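PDB 3L12: putative Glycerophosphoryl diester phosphodiesterase from Silicibacter pomeroyi, which belongs to the glycerophosphoryl diester phosphodiesterase family, has a TIM-barrel fold and carries a magnesium ion. Local coordinates for residues A[173-178]-A[198-203]. Numbering follows the deposited sequence.
Sequences DVRRYR and RQAPDL
The CA atoms of Arg-175 and Ala-200 are 10.3 Å apart, about as near as the two segments come by CA, so side chains have to span the gap. Each segment takes in the last residues of an outer helix of the TIM barrel, 160-176 or 190-199, and the loop that follows. The first helix finishes in a Schellman motif with Arg-178, at positive phi, as its C-prime residue; the second gives way at Ala-200 to a type I turn, closed by the bond from Leu-203 N to Ala-200 O, that leads into strand 205-209. The Arg-175 chain runs extended from CG to NE. Its NH2 gives a nearly straight (166°) but weak hydrogen bond to Gln-199 O, 3.5 Å away. Asp-202 OD1 also lies at the guanidinium edge, near its plane, in a long salt bridge of 3.8 Å to Arg-175 NH2. The methyl CB of Ala-200 comes in obliquely, 3.5 Å from Arg-175 NH2. Gln-199 NE2 bonds to Glu-195 OE2 on its own helix and to Ala-164 O of helix 160-176, a second link between the helices. The buried Val-174 and Leu-203 both start out toward the other segment, Val-174 resting on Thr-183 and Leu-203 on Met-185 of strand 183-187. Arg-175 and Asp-202 also touch Glu-180. The long distances suggest a modest, largely electrostatic tie at a helix C-terminus, where the dipole should favour a cation.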
# COMPACT_ATOMS: atom_id res chain seq x y z
N ASP A 173 -7.57 10.48 -26.08
CA ASP A 173 -6.59 10.40 -24.97
C ASP A 173 -5.65 9.23 -25.12
O ASP A 173 -4.42 9.37 -24.99
CB ASP A 173 -7.28 10.30 -23.61
CG ASP A 173 -7.79 11.63 -23.09
OD1 ASP A 173 -7.40 12.70 -23.58
OD2 ASP A 173 -8.63 11.57 -22.17
N VAL A 174 -6.21 8.04 -25.40
CA VAL A 174 -5.40 6.83 -25.56
C VAL A 174 -4.35 7.04 -26.66
O VAL A 174 -3.16 6.71 -26.49
CB VAL A 174 -6.29 5.59 -25.87
CG1 VAL A 174 -5.44 4.38 -26.22
CG2 VAL A 174 -7.21 5.25 -24.69
N ARG A 175 -4.79 7.63 -27.78
CA ARG A 175 -3.91 7.90 -28.91
C ARG A 175 -2.84 8.95 -28.60
O ARG A 175 -1.65 8.75 -28.95
CB ARG A 175 -4.74 8.25 -30.14
CG ARG A 175 -5.53 7.04 -30.59
CD ARG A 175 -6.10 7.13 -31.95
NE ARG A 175 -6.73 5.85 -32.26
CZ ARG A 175 -8.02 5.63 -32.52
NH1 ARG A 175 -8.91 6.63 -32.62
NH2 ARG A 175 -8.40 4.39 -32.80
N ARG A 176 -3.22 10.03 -27.91
CA ARG A 176 -2.29 11.11 -27.53
C ARG A 176 -1.08 10.57 -26.76
O ARG A 176 0.06 11.03 -26.99
CB ARG A 176 -3.03 12.19 -26.70
CG ARG A 176 -2.16 13.40 -26.25
CD ARG A 176 -2.95 14.44 -25.44
N TYR A 177 -1.32 9.61 -25.87
CA TYR A 177 -0.27 9.01 -25.05
C TYR A 177 0.26 7.66 -25.58
O TYR A 177 0.98 6.94 -24.88
CB TYR A 177 -0.77 8.90 -23.58
CG TYR A 177 -0.98 10.24 -23.00
CD1 TYR A 177 0.10 10.99 -22.57
CD2 TYR A 177 -2.24 10.82 -22.98
CE1 TYR A 177 -0.07 12.27 -22.12
CE2 TYR A 177 -2.43 12.12 -22.51
CZ TYR A 177 -1.32 12.82 -22.08
OH TYR A 177 -1.44 14.10 -21.61
N ARG A 178 -0.09 7.31 -26.82
CA ARG A 178 0.41 6.11 -27.47
C ARG A 178 0.19 4.86 -26.62
O ARG A 178 1.08 3.99 -26.49
CB ARG A 178 1.90 6.25 -27.82
CG ARG A 178 2.22 7.40 -28.74
CD ARG A 178 3.70 7.34 -29.14
NE ARG A 178 4.06 8.27 -30.20
CZ ARG A 178 4.28 7.96 -31.50
NH1 ARG A 178 4.19 6.72 -31.97
NH2 ARG A 178 4.61 8.94 -32.34
N ARG A 198 -16.04 -0.17 -33.77
CA ARG A 198 -16.13 0.59 -35.01
C ARG A 198 -15.15 1.76 -35.05
O ARG A 198 -14.58 2.05 -36.11
CB ARG A 198 -17.56 1.06 -35.31
CG ARG A 198 -18.47 -0.05 -35.75
CD ARG A 198 -19.83 0.53 -36.20
NE ARG A 198 -20.54 1.08 -35.06
CZ ARG A 198 -21.30 0.38 -34.21
NH1 ARG A 198 -21.46 -0.93 -34.35
NH2 ARG A 198 -21.88 1.01 -33.19
N GLN A 199 -14.95 2.45 -33.92
CA GLN A 199 -14.00 3.55 -33.89
C GLN A 199 -12.52 3.14 -33.69
O GLN A 199 -11.63 3.92 -34.05
CB GLN A 199 -14.36 4.57 -32.81
CG GLN A 199 -15.64 5.34 -33.04
CD GLN A 199 -15.82 6.50 -32.09
OE1 GLN A 199 -14.85 7.18 -31.71
NE2 GLN A 199 -17.06 6.71 -31.66
N ALA A 200 -12.27 1.94 -33.17
CA ALA A 200 -10.92 1.49 -32.82
C ALA A 200 -10.84 -0.03 -32.90
O ALA A 200 -10.70 -0.69 -31.88
CB ALA A 200 -10.57 1.99 -31.42
N PRO A 201 -10.92 -0.59 -34.12
CA PRO A 201 -10.90 -2.03 -34.25
C PRO A 201 -9.59 -2.66 -33.80
O PRO A 201 -9.53 -3.88 -33.61
CB PRO A 201 -11.10 -2.25 -35.76
CG PRO A 201 -10.72 -0.98 -36.38
CD PRO A 201 -11.14 0.06 -35.43
N ASP A 202 -8.57 -1.83 -33.64
CA ASP A 202 -7.27 -2.26 -33.16
C ASP A 202 -7.24 -2.54 -31.67
O ASP A 202 -6.34 -3.22 -31.22
CB ASP A 202 -6.18 -1.22 -33.53
CG ASP A 202 -6.54 0.22 -33.13
OD1 ASP A 202 -7.62 0.77 -33.53
OD2 ASP A 202 -5.67 0.83 -32.44
N LEU A 203 -8.24 -2.06 -30.91
CA LEU A 203 -8.28 -2.26 -29.46
C LEU A 203 -9.28 -3.36 -29.15
O LEU A 203 -10.44 -3.31 -29.62
CB LEU A 203 -8.64 -0.96 -28.73
CG LEU A 203 -7.81 0.28 -29.03
CD1 LEU A 203 -8.30 1.44 -28.14
CD2 LEU A 203 -6.34 0.04 -28.83